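Local coordinates for protein putative Transcriptional Regulator (Rhodococcus sp., PDB 2IA2) that probably binds DNA through an IclR-type winged helix-turn-helix domain and regulates transcription, with a C-terminal GAF-like domain that may sense a small effector, at residues A25-F30 with F73-R78; N34-L39 with A67-A72; M133-T138 with S230-R235; G208-A213 with Y236-L241. All coordinates share one frame; numbering follows the deposited sequence.

Interaction 1: A25-F30 with F73-R78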
loop_
_atom_site.group_PDB
_atom_site.type_symbol
_atom_site.label_atom_id
_atom_site.label_comp_id
_atom_site.label_asym_id
_atom_site.label_seq_id
_atom_site.Cartn_x
_atom_site.Cartn_y
_atom_site.Cartn_z
ATOM N N ALA A 25 -7.194 10.121 -17.061
ATOM C CA ALA A 25 -8.558 10.319 -16.600
ATOM C C ALA A 25 -9.437 9.202 -17.096
ATOM O O ALA A 25 -10.363 8.795 -16.400
ATOM C CB ALA A 25 -9.130 11.709 -17.040
ATOM N N VAL A 26 -9.158 8.710 -18.292
ATOM C CA VAL A 26 -9.877 7.570 -18.835
ATOM C C VAL A 26 -9.617 6.292 -17.974
ATOM O O VAL A 26 -10.539 5.586 -17.586
ATOM C CB VAL A 26 -9.548 7.346 -20.351
ATOM C CG1 VAL A 26 -10.070 6.009 -20.839
ATOM C CG2 VAL A 26 -10.076 8.527 -21.260
ATOM N N ILE A 27 -8.375 6.034 -17.600
ATOM C CA ILE A 27 -8.078 4.858 -16.767
ATOM C C ILE A 27 -8.800 5.046 -15.436
ATOM O O ILE A 27 -9.419 4.095 -14.947
ATOM C CB ILE A 27 -6.539 4.721 -16.461
ATOM C CG1 ILE A 27 -5.778 4.346 -17.732
ATOM C CG2 ILE A 27 -6.277 3.704 -15.332
ATOM C CD1 ILE A 27 -4.256 4.369 -17.578
ATOM N N ARG A 28 -8.758 6.269 -14.872
ATOM C CA ARG A 28 -9.365 6.523 -13.542
ATOM C C ARG A 28 -10.911 6.443 -13.532
ATOM O O ARG A 28 -11.523 6.348 -12.453
ATOM C CB ARG A 28 -9.002 7.947 -13.008
ATOM C CG ARG A 28 -7.543 8.202 -12.744
ATOM C CD ARG A 28 -7.073 7.832 -11.402
ATOM N NE ARG A 28 -7.891 8.318 -10.273
ATOM C CZ ARG A 28 -7.551 9.332 -9.475
ATOM N NH1 ARG A 28 -6.446 10.017 -9.704
ATOM N NH2 ARG A 28 -8.323 9.654 -8.441
ATOM N N CYS A 29 -11.543 6.524 -14.690
ATOM C CA CYS A 29 -13.012 6.540 -14.711
ATOM C C CYS A 29 -13.654 5.159 -14.458
ATOM O O CYS A 29 -14.849 5.083 -14.232
ATOM C CB CYS A 29 -13.581 7.261 -15.972
ATOM S SG CYS A 29 -13.738 6.131 -17.375
ATOM N N PHE A 30 -12.854 4.088 -14.449
ATOM C CA PHE A 30 -13.300 2.759 -13.975
ATOM C C PHE A 30 -13.220 2.574 -12.447
ATOM O O PHE A 30 -12.272 2.996 -11.786
ATOM C CB PHE A 30 -12.543 1.650 -14.741
ATOM C CG PHE A 30 -12.637 1.821 -16.248
ATOM C CD1 PHE A 30 -11.705 2.572 -16.915
ATOM C CD2 PHE A 30 -13.710 1.287 -16.976
ATOM C CE1 PHE A 30 -11.786 2.820 -18.305
ATOM C CE2 PHE A 30 -13.815 1.511 -18.405
ATOM C CZ PHE A 30 -12.845 2.246 -19.056
ATOM N N PHE A 73 -15.661 -1.167 -22.860
ATOM C CA PHE A 73 -14.233 -1.143 -22.572
ATOM C C PHE A 73 -14.081 -1.406 -21.088
ATOM O O PHE A 73 -14.994 -1.097 -20.304
ATOM C CB PHE A 73 -13.676 0.266 -22.877
ATOM C CG PHE A 73 -13.877 0.699 -24.282
ATOM C CD1 PHE A 73 -15.085 1.286 -24.695
ATOM C CD2 PHE A 73 -12.875 0.516 -25.214
ATOM C CE1 PHE A 73 -15.283 1.694 -26.038
ATOM C CE2 PHE A 73 -13.054 0.908 -26.562
ATOM C CZ PHE A 73 -14.270 1.495 -26.981
ATOM N N TRP A 74 -12.953 -1.992 -20.698
ATOM C CA TRP A 74 -12.616 -2.199 -19.302
ATOM C C TRP A 74 -11.097 -2.281 -19.150
ATOM O O TRP A 74 -10.380 -2.372 -20.132
ATOM C CB TRP A 74 -13.279 -3.488 -18.762
ATOM C CG TRP A 74 -12.897 -4.699 -19.547
ATOM C CD1 TRP A 74 -11.850 -5.556 -19.281
ATOM C CD2 TRP A 74 -13.521 -5.197 -20.752
ATOM N NE1 TRP A 74 -11.797 -6.547 -20.226
ATOM C CE2 TRP A 74 -12.800 -6.362 -21.140
ATOM C CE3 TRP A 74 -14.611 -4.770 -21.546
ATOM C CZ2 TRP A 74 -13.142 -7.127 -22.288
ATOM C CZ3 TRP A 74 -14.951 -5.524 -22.677
ATOM C CH2 TRP A 74 -14.218 -6.695 -23.036
ATOM N N LEU A 75 -10.617 -2.259 -17.918
ATOM C CA LEU A 75 -9.179 -2.274 -17.700
ATOM C C LEU A 75 -8.644 -3.689 -17.628
ATOM O O LEU A 75 -9.364 -4.612 -17.311
ATOM C CB LEU A 75 -8.782 -1.534 -16.417
ATOM C CG LEU A 75 -9.169 -0.050 -16.430
ATOM C CD1 LEU A 75 -8.934 0.538 -15.041
ATOM C CD2 LEU A 75 -8.363 0.682 -17.515
ATOM N N THR A 76 -7.354 -3.829 -17.890
ATOM C CA THR A 76 -6.668 -5.100 -17.823
ATOM C C THR A 76 -5.668 -4.991 -16.680
ATOM O O THR A 76 -5.405 -3.875 -16.205
ATOM C CB THR A 76 -5.828 -5.351 -19.096
ATOM O OG1 THR A 76 -4.668 -4.522 -19.046
ATOM C CG2 THR A 76 -6.601 -5.136 -20.416
ATOM N N PRO A 77 -5.114 -6.131 -16.196
ATOM C CA PRO A 77 -4.086 -6.119 -15.132
ATOM C C PRO A 77 -2.791 -5.438 -15.481
ATOM O O PRO A 77 -1.948 -5.277 -14.614
ATOM C CB PRO A 77 -3.810 -7.624 -14.866
ATOM C CG PRO A 77 -4.387 -8.353 -16.085
ATOM C CD PRO A 77 -5.505 -7.496 -16.597
ATOM N N ARG A 78 -2.595 -5.012 -16.730
ATOM C CA ARG A 78 -1.358 -4.291 -17.039
ATOM C C ARG A 78 -1.284 -2.973 -16.309
ATOM O O ARG A 78 -0.195 -2.452 -16.037
ATOM C CB ARG A 78 -1.202 -4.100 -18.546
ATOM C CG ARG A 78 0.170 -3.435 -18.965
ATOM C CD ARG A 78 0.339 -3.342 -20.490
ATOM N NE ARG A 78 0.144 -4.668 -21.028
ATOM C CZ ARG A 78 1.045 -5.421 -21.680
ATOM N NH1 ARG A 78 2.271 -4.993 -21.950
ATOM N NH2 ARG A 78 0.691 -6.642 -22.065
#
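The ring of Phe30 meets Leu75 obliquely, CD1 lying 3.7 Å from Leu75 CG, while the neighbouring Cys29 places SG over one face, toward the rim, and Ile27 O lies in plane at the edge. Further round, CE2 of Phe30 comes 3.4 Å from Phe73 O and approaches Trp74 CA, again at a slant. The ring thus spans three consecutive residues, meeting Phe73 and Trp74 at backbone atoms and Leu75 at its side chain. Phe30 sets CG anti to its own carbonyl carbon (chi1 -53°), which turns the ring to strand 72-75. Leu75 answers with both methyls. Leu75 CD2 lies 3.9 Å from Phe30 CD1. Leu75 CD1 lies 3.6 Å from Ile27 O and close to Ile27 CG2, the leucine standing nearly square to the isoleucine. Trimming Phe30 to an alanine would probably open a gap beside Leu75 and Cys29 and leave this part of the chain less firmly seated on strand 72-75. Leu75 also packs on Ser85 of the second subunit. No hydrogen bond links the two segments; between them the contact rests mainly on buried apolar packing, driven by dispersion and the hydrophobic effect, while Cys29 O is bonded to Arg37 nearby.

Interaction 2: N34-L39 with A67-A72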
loop_
_atom_site.group_PDB
_atom_site.type_symbol
_atom_site.label_atom_id
_atom_site.label_comp_id
_atom_site.label_asym_id
_atom_site.label_seq_id
_atom_site.Cartn_x
_atom_site.Cartn_y
_atom_site.Cartn_z
ATOM N N ASN A 34 -18.513 1.245 -11.673
ATOM C CA ASN A 34 -18.423 1.392 -13.145
ATOM C C ASN A 34 -17.359 0.478 -13.720
ATOM O O ASN A 34 -16.267 0.942 -14.105
ATOM C CB ASN A 34 -18.115 2.840 -13.566
ATOM C CG ASN A 34 -19.184 3.814 -13.140
ATOM O OD1 ASN A 34 -20.117 4.097 -13.899
ATOM N ND2 ASN A 34 -19.050 4.363 -11.927
ATOM N N GLN A 35 -17.688 -0.814 -13.804
ATOM C CA GLN A 35 -16.697 -1.829 -14.099
ATOM C C GLN A 35 -16.367 -1.919 -15.583
ATOM O O GLN A 35 -15.223 -2.198 -15.980
ATOM C CB GLN A 35 -17.231 -3.178 -13.635
ATOM C CG GLN A 35 -17.753 -3.197 -12.188
ATOM C CD GLN A 35 -18.018 -4.634 -11.724
ATOM O OE1 GLN A 35 -18.363 -5.510 -12.531
ATOM N NE2 GLN A 35 -17.819 -4.887 -10.428
ATOM N N ARG A 36 -17.404 -1.755 -16.393
ATOM C CA ARG A 36 -17.276 -1.694 -17.833
ATOM C C ARG A 36 -17.987 -0.405 -18.278
ATOM O O ARG A 36 -18.968 -0.007 -17.658
ATOM C CB ARG A 36 -17.921 -2.916 -18.500
ATOM C CG ARG A 36 -17.217 -4.229 -18.130
ATOM C CD ARG A 36 -17.574 -5.405 -19.076
ATOM N NE ARG A 36 -16.570 -6.488 -18.920
ATOM C CZ ARG A 36 -16.414 -7.530 -19.749
ATOM N NH1 ARG A 36 -17.198 -7.666 -20.824
ATOM N NH2 ARG A 36 -15.471 -8.441 -19.507
ATOM N N ARG A 37 -17.518 0.225 -19.352
ATOM C CA ARG A 37 -18.200 1.426 -19.837
ATOM C C ARG A 37 -18.266 1.482 -21.352
ATOM O O ARG A 37 -17.349 0.975 -22.023
ATOM C CB ARG A 37 -17.492 2.698 -19.345
ATOM C CG ARG A 37 -17.562 3.004 -17.847
ATOM C CD ARG A 37 -17.001 4.397 -17.710
ATOM N NE ARG A 37 -16.832 4.924 -16.370
ATOM C CZ ARG A 37 -17.690 5.733 -15.757
ATOM N NH1 ARG A 37 -18.850 6.030 -16.314
ATOM N NH2 ARG A 37 -17.419 6.206 -14.546
ATOM N N THR A 38 -19.335 2.086 -21.889
ATOM C CA THR A 38 -19.412 2.320 -23.344
ATOM C C THR A 38 -18.558 3.548 -23.674
ATOM O O THR A 38 -18.206 4.328 -22.763
ATOM C CB THR A 38 -20.834 2.665 -23.824
ATOM O OG1 THR A 38 -21.295 3.773 -23.044
ATOM C CG2 THR A 38 -21.803 1.481 -23.681
ATOM N N LEU A 39 -18.229 3.721 -24.951
ATOM C CA LEU A 39 -17.644 4.966 -25.418
ATOM C C LEU A 39 -18.375 6.245 -24.926
ATOM O O LEU A 39 -17.748 7.146 -24.387
ATOM C CB LEU A 39 -17.507 4.961 -26.953
ATOM C CG LEU A 39 -16.834 6.172 -27.613
ATOM C CD1 LEU A 39 -15.419 6.483 -27.051
ATOM C CD2 LEU A 39 -16.762 6.053 -29.132
ATOM N N ALA A 67 -9.119 -3.315 -22.494
ATOM C CA ALA A 67 -9.644 -4.296 -23.436
ATOM C C ALA A 67 -11.063 -3.905 -23.848
ATOM O O ALA A 67 -11.735 -3.105 -23.166
ATOM C CB ALA A 67 -9.615 -5.686 -22.837
ATOM N N THR A 68 -11.510 -4.443 -24.973
ATOM C CA THR A 68 -12.821 -4.110 -25.528
ATOM C C THR A 68 -13.439 -5.295 -26.276
ATOM O O THR A 68 -12.724 -6.172 -26.752
ATOM C CB THR A 68 -12.784 -2.823 -26.436
ATOM O OG1 THR A 68 -14.117 -2.435 -26.817
ATOM C CG2 THR A 68 -11.890 -3.013 -27.699
ATOM N N ASP A 69 -14.771 -5.316 -26.344
ATOM C CA ASP A 69 -15.526 -6.257 -27.178
ATOM C C ASP A 69 -16.230 -5.560 -28.345
ATOM O O ASP A 69 -17.100 -6.137 -28.958
ATOM C CB ASP A 69 -16.553 -7.046 -26.342
ATOM C CG ASP A 69 -17.684 -6.169 -25.741
ATOM O OD1 ASP A 69 -17.841 -4.980 -26.065
ATOM O OD2 ASP A 69 -18.421 -6.679 -24.893
ATOM N N GLY A 70 -15.868 -4.318 -28.636
ATOM C CA GLY A 70 -16.586 -3.538 -29.621
ATOM C C GLY A 70 -17.602 -2.537 -29.073
ATOM O O GLY A 70 -17.905 -1.544 -29.751
ATOM N N SER A 71 -18.169 -2.783 -27.885
ATOM C CA SER A 71 -19.129 -1.817 -27.333
ATOM C C SER A 71 -18.767 -1.323 -25.937
ATOM O O SER A 71 -18.874 -0.138 -25.653
ATOM C CB SER A 71 -20.568 -2.338 -27.414
ATOM O OG SER A 71 -20.656 -3.630 -26.835
ATOM N N ALA A 72 -18.326 -2.233 -25.080
ATOM C CA ALA A 72 -17.805 -1.875 -23.777
ATOM C C ALA A 72 -16.260 -1.927 -23.775
ATOM O O ALA A 72 -15.646 -2.621 -24.589
ATOM C CB ALA A 72 -18.430 -2.807 -22.672
HETATM O O HOH W 1 -19.087 1.939 -27.023
#
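Thr38 meets Ser71 with a chi1 of 54°, which puts OG1 between its backbone N and carbonyl carbon and leaves CG2 beside the N, 3.9 Å from Ser71 O. That rotation sends OG1 to the backbone N of Asp41, capping helix 39-46. Asp69, at chi1 65° and with OD1 nearly eclipsing CA (chi2 10°), folds back on its own turn: OD1 accepts from Ser71 N at 2.9 Å, nearly along the C-O axis, from Ala72 N on the syn side, and from Ser71 OG above the carboxylate plane. The Ser71 N bond makes an Asx turn and the Ala72 N bond an Asx motif, the hydroxyl being extra; Thr68 OG1 adds an ST turn by accepting from Gly70 N while donating to Ala72 O at 2.7 Å. The stiffened turn faces 34-39 mainly through backbone. Thr38 CA points its hydrogen at Ser71 O, 3.4 Å away, Ala72 CA approaches Arg37 O at the same distance, and one water joins Leu39 N to Ser71 O. Arg36 lays CB against Ala72 CB at 4.2 Å; its NH1 is too far from Asp69 OD2 for a salt bridge, while the guanidinium makes a cation-pi contact with Trp74. Arg37, its CB pointing away from 67-72, forms a salt bridge with Asp41 through NH1. The hairpin 66-68/72-75 is consistent with the wing of a winged helix-turn-helix fold, with weakly bonded strand 37-38 beside it running into helix 39-46.

Interaction 3: M133-T138 with S230-R235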
loop_
_atom_site.group_PDB
_atom_site.type_symbol
_atom_site.label_atom_id
_atom_site.label_comp_id
_atom_site.label_asym_id
_atom_site.label_seq_id
_atom_site.Cartn_x
_atom_site.Cartn_y
_atom_site.Cartn_z
HETATM N N MSE A 133 20.781 26.606 17.778
HETATM C CA MSE A 133 20.082 25.992 18.866
HETATM C C MSE A 133 18.859 25.300 18.274
HETATM O O MSE A 133 17.954 25.966 17.760
HETATM C CB MSE A 133 19.661 27.046 19.878
HETATM C CG MSE A 133 19.012 26.492 21.142
HETATM SE SE MSE A 133 18.531 27.949 22.382
HETATM C CE MSE A 133 16.878 28.569 21.378
ATOM N N THR A 134 18.837 23.975 18.364
ATOM C CA THR A 134 17.871 23.135 17.648
ATOM C C THR A 134 17.388 22.099 18.630
ATOM O O THR A 134 18.103 21.720 19.588
ATOM C CB THR A 134 18.520 22.303 16.524
ATOM O OG1 THR A 134 19.472 21.429 17.125
ATOM C CG2 THR A 134 19.242 23.152 15.493
ATOM N N VAL A 135 16.191 21.594 18.341
ATOM C CA VAL A 135 15.351 20.941 19.344
ATOM C C VAL A 135 15.009 19.585 18.813
ATOM O O VAL A 135 14.214 18.870 19.407
ATOM C CB VAL A 135 14.010 21.760 19.561
ATOM C CG1 VAL A 135 14.303 23.106 20.293
ATOM C CG2 VAL A 135 13.242 22.039 18.232
ATOM N N GLY A 136 15.637 19.252 17.680
ATOM C CA GLY A 136 15.316 18.029 16.940
ATOM C C GLY A 136 15.989 16.857 17.598
ATOM O O GLY A 136 17.111 16.972 18.102
ATOM N N ILE A 137 15.312 15.713 17.551
ATOM C CA ILE A 137 15.783 14.462 18.193
ATOM C C ILE A 137 16.006 13.452 17.058
ATOM O O ILE A 137 15.192 13.425 16.134
ATOM C CB ILE A 137 14.641 14.059 19.182
ATOM C CG1 ILE A 137 14.799 14.851 20.475
ATOM C CG2 ILE A 137 14.588 12.590 19.502
ATOM C CD1 ILE A 137 13.503 15.089 21.146
ATOM N N THR A 138 17.042 12.615 17.106
ATOM C CA THR A 138 17.225 11.608 16.041
ATOM C C THR A 138 16.245 10.399 16.067
ATOM O O THR A 138 15.730 9.980 17.136
ATOM C CB THR A 138 18.644 11.029 16.013
ATOM O OG1 THR A 138 18.850 10.322 17.236
ATOM C CG2 THR A 138 19.681 12.127 15.847
ATOM N N SER A 230 8.256 21.143 16.630
ATOM C CA SER A 230 8.884 21.456 17.905
ATOM C C SER A 230 9.671 22.750 17.745
ATOM O O SER A 230 10.330 22.969 16.711
ATOM C CB SER A 230 9.825 20.306 18.332
ATOM O OG SER A 230 10.202 20.426 19.708
ATOM N N THR A 231 9.631 23.606 18.770
ATOM C CA THR A 231 10.239 24.951 18.657
ATOM C C THR A 231 10.650 25.560 19.994
ATOM O O THR A 231 9.998 25.300 21.025
ATOM C CB THR A 231 9.291 25.915 17.866
ATOM O OG1 THR A 231 10.035 27.055 17.447
ATOM C CG2 THR A 231 8.077 26.342 18.691
ATOM N N PRO A 232 11.746 26.352 20.008
ATOM C CA PRO A 232 12.035 27.104 21.242
ATOM C C PRO A 232 10.872 27.991 21.624
ATOM O O PRO A 232 10.228 28.580 20.767
ATOM C CB PRO A 232 13.285 27.960 20.871
ATOM C CG PRO A 232 13.969 27.082 19.848
ATOM C CD PRO A 232 12.793 26.581 18.995
ATOM N N ALA A 233 10.587 28.060 22.907
ATOM C CA ALA A 233 9.553 28.966 23.375
ATOM C C ALA A 233 9.814 30.413 22.895
ATOM O O ALA A 233 8.849 31.169 22.613
ATOM C CB ALA A 233 9.459 28.891 24.907
ATOM N N ALA A 234 11.087 30.814 22.762
ATOM C CA ALA A 234 11.405 32.225 22.401
ATOM C C ALA A 234 11.004 32.633 20.977
ATOM O O ALA A 234 10.852 33.827 20.686
ATOM C CB ALA A 234 12.898 32.497 22.630
ATOM N N ARG A 235 10.810 31.680 20.067
ATOM C CA ARG A 235 10.479 32.043 18.677
ATOM C C ARG A 235 9.004 32.432 18.441
ATOM O O ARG A 235 8.699 33.162 17.478
ATOM C CB ARG A 235 10.814 30.883 17.749
ATOM C CG ARG A 235 12.238 30.435 17.748
ATOM C CD ARG A 235 12.441 29.316 16.628
ATOM N NE ARG A 235 12.335 29.894 15.285
ATOM C CZ ARG A 235 13.243 30.732 14.805
ATOM N NH1 ARG A 235 14.327 31.064 15.550
ATOM N NH2 ARG A 235 13.092 31.228 13.590
#
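Val135 presses against Ser230 and Pro232 at the closely packed end of this contact. Its CG2 branch comes 3.4 Å from Ser230 O and 3.7 Å from Ser230 OG, while CG1 turns to the proline ring and stands 4.0 Å from Pro232 CD. One chi1 of -70° serves both: CG1 lies anti to the carbonyl carbon and CG2 between it and the backbone N, so that the two methyls divide between Ser230 and Pro232. The serine hydroxyl is not left to this methyl, since Ser230 OG is hydrogen-bonded to Ser211 on the adjoining strand, and Leu209 of that strand also packs on Val135.

The other end is looser and lies nearer to solvent. Selenomethionine Met133, exposed, runs straight as far as SE and then bends at chi3 (77°), laying CE 3.6 Å from Pro232 CG; selenomethionine and proline run antiparallel where they meet, and the terminal methyl alone does the touching. Pro232 is touched by both, Val135 at CD and CG and Met133 at CG and CB. With no hydrogen bond across it, the 128-141 loop rests on the end of strand 223-232 through non-directional van der Waals contacts of apolar side chains, Val135 also resting on the serine's carbonyl.

Interaction 4: G208-A213 with Y236-L241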
loop_
_atom_site.group_PDB
_atom_site.type_symbol
_atom_site.label_atom_id
_atom_site.label_comp_id
_atom_site.label_asym_id
_atom_site.label_seq_id
_atom_site.Cartn_x
_atom_site.Cartn_y
_atom_site.Cartn_z
ATOM N N GLY A 208 12.178 26.281 28.035
ATOM C CA GLY A 208 12.489 26.951 26.768
ATOM C C GLY A 208 12.074 26.173 25.516
ATOM O O GLY A 208 12.356 26.609 24.405
ATOM N N LEU A 209 11.444 25.014 25.681
ATOM C CA LEU A 209 11.062 24.197 24.495
ATOM C C LEU A 209 9.580 24.015 24.425
ATOM O O LEU A 209 8.966 23.653 25.414
ATOM C CB LEU A 209 11.746 22.806 24.520
ATOM C CG LEU A 209 11.342 21.693 23.520
ATOM C CD1 LEU A 209 11.759 22.051 22.105
ATOM C CD2 LEU A 209 12.053 20.475 23.889
ATOM N N ARG A 210 8.999 24.219 23.250
ATOM C CA ARG A 210 7.584 23.945 23.037
ATOM C C ARG A 210 7.344 22.960 21.887
ATOM O O ARG A 210 8.113 22.920 20.953
ATOM C CB ARG A 210 6.847 25.230 22.743
ATOM C CG ARG A 210 6.613 26.063 23.977
ATOM C CD ARG A 210 5.809 27.264 23.657
ATOM N NE ARG A 210 5.735 28.119 24.817
ATOM C CZ ARG A 210 5.732 29.445 24.757
ATOM N NH1 ARG A 210 5.816 30.071 23.574
ATOM N NH2 ARG A 210 5.636 30.140 25.893
ATOM N N SER A 211 6.262 22.194 21.961
ATOM C CA SER A 211 5.928 21.204 20.907
ATOM C C SER A 211 4.462 21.234 20.719
ATOM O O SER A 211 3.748 21.459 21.691
ATOM C CB SER A 211 6.295 19.806 21.367
ATOM O OG SER A 211 7.714 19.727 21.486
HETATM N N MSE A 212 4.005 20.949 19.496
HETATM C CA MSE A 212 2.573 20.732 19.250
HETATM C C MSE A 212 2.384 19.544 18.322
HETATM O O MSE A 212 3.189 19.361 17.422
HETATM C CB MSE A 212 1.928 21.977 18.660
HETATM C CG MSE A 212 2.480 22.426 17.316
HETATM SE SE MSE A 212 3.168 24.341 17.395
HETATM C CE MSE A 212 4.696 24.124 18.790
ATOM N N ALA A 213 1.364 18.739 18.557
ATOM C CA ALA A 213 1.210 17.484 17.828
ATOM C C ALA A 213 -0.237 17.207 17.472
ATOM O O ALA A 213 -1.159 17.709 18.120
ATOM C CB ALA A 213 1.794 16.304 18.632
ATOM N N TYR A 236 8.087 31.961 19.307
ATOM C CA TYR A 236 6.615 32.260 19.148
ATOM C C TYR A 236 5.934 32.439 20.503
ATOM O O TYR A 236 6.172 31.655 21.413
ATOM C CB TYR A 236 5.883 31.089 18.416
ATOM C CG TYR A 236 6.478 30.701 17.084
ATOM C CD1 TYR A 236 7.470 29.719 17.001
ATOM C CD2 TYR A 236 6.054 31.312 15.890
ATOM C CE1 TYR A 236 8.064 29.405 15.799
ATOM C CE2 TYR A 236 6.631 30.943 14.645
ATOM C CZ TYR A 236 7.649 30.020 14.623
ATOM O OH TYR A 236 8.237 29.676 13.401
ATOM N N SER A 237 5.031 33.396 20.636
ATOM C CA SER A 237 4.088 33.376 21.785
ATOM C C SER A 237 3.129 32.193 21.622
ATOM O O SER A 237 2.968 31.680 20.489
ATOM C CB SER A 237 3.268 34.656 21.825
ATOM O OG SER A 237 2.413 34.686 20.698
ATOM N N LEU A 238 2.522 31.740 22.723
ATOM C CA LEU A 238 1.498 30.697 22.628
ATOM C C LEU A 238 0.379 31.015 21.578
ATOM O O LEU A 238 -0.077 30.133 20.828
ATOM C CB LEU A 238 0.871 30.428 23.989
ATOM C CG LEU A 238 1.742 29.693 24.997
ATOM C CD1 LEU A 238 1.022 29.613 26.340
ATOM C CD2 LEU A 238 2.107 28.317 24.503
ATOM N N GLU A 239 -0.033 32.271 21.522
ATOM C CA GLU A 239 -1.024 32.721 20.552
ATOM C C GLU A 239 -0.519 32.608 19.125
ATOM O O GLU A 239 -1.247 32.131 18.275
ATOM C CB GLU A 239 -1.506 34.143 20.911
ATOM C CG GLU A 239 -2.180 34.963 19.779
ATOM C CD GLU A 239 -2.083 36.506 20.005
ATOM O OE1 GLU A 239 -2.249 36.982 21.183
ATOM O OE2 GLU A 239 -1.847 37.230 18.978
ATOM N N ASP A 240 0.725 32.997 18.846
ATOM C CA ASP A 240 1.307 32.828 17.472
ATOM C C ASP A 240 1.318 31.378 16.990
ATOM O O ASP A 240 1.200 31.120 15.814
ATOM C CB ASP A 240 2.753 33.348 17.381
ATOM C CG ASP A 240 2.909 34.801 17.838
ATOM O OD1 ASP A 240 1.912 35.558 17.768
ATOM O OD2 ASP A 240 4.057 35.177 18.275
ATOM N N LEU A 241 1.486 30.415 17.892
ATOM C CA LEU A 241 1.500 28.983 17.481
ATOM C C LEU A 241 0.168 28.614 16.816
ATOM O O LEU A 241 0.141 27.935 15.764
ATOM C CB LEU A 241 1.710 28.110 18.696
ATOM C CG LEU A 241 2.921 28.326 19.626
ATOM C CD1 LEU A 241 2.776 27.374 20.768
ATOM C CD2 LEU A 241 4.178 27.988 18.942
#
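Arg210 and Met212 project from one face of strand 209-217 toward the first turn of helix 238-244, a strand-to-helix packing in the antiparallel sheet of the GAF-like C-terminal domain, on the strand next to the edge strand 199-202. Arg210 comes first along the strand. Extended from CG to NE, it runs past the start of the helix, roughly perpendicular to Leu238: Leu238 CD2 sits over one guanidinium face, 3.6 Å from Arg210 NE and nearer the rim than the middle. At the guanidinium edge Arg210 NH1 lies 2.7 Å from Tyr236 O, while NE is turned to Asp202 of strand 199-202 in a salt bridge. The aliphatic part is used as well, Arg210 CD lying 4.2 Å from Leu241 CD1. A leucine in place of Arg210 would probably leave Asp202 without its countercharge and take away the flat surface under Leu238. Ser211 points away from the helix. Next comes selenomethionine Met212, whose CG lies between the backbone N and carbonyl carbon (chi1 61°); bends at chi2 and chi3 bring Met212 CE 3.9 Å from Leu241 CD2, with Ile246 and Leu249 of helix 246-264 also packed against it. Contact thus shifts from a charged, half-open end at Arg210 to a buried apolar one at Met212. The helix start that receives them is set by a capping box: Asp240 N donates to Ser237 OG at 3.0 Å, and Ser237 N returns a bond to Asp240 OD2 at 3.1 Å, from above the carboxylate plane.

How the interactions relate
From the N terminus, interaction 1 closes the outer loop of the helix-turn-helix domain by bringing residues 73-78 back to helix 18-28. Interaction 2 closes a shorter loop within it, and the two meet at the three-stranded sheet, where Trp74 O is probably bonded to Ala67 N and Cys29 O to Arg37 NH2. The chain then passes to the C-terminal domain, on the opposite side of the chain's centre, with interactions 1 and 3 about 48 Å apart between centres. There interactions 3 and 4 cross, since 208-213 falls between 133-138 and 230-235, and 236-241 follows; neighbouring strands 209-217 and 223-232 join a loop and a helix to one sheet.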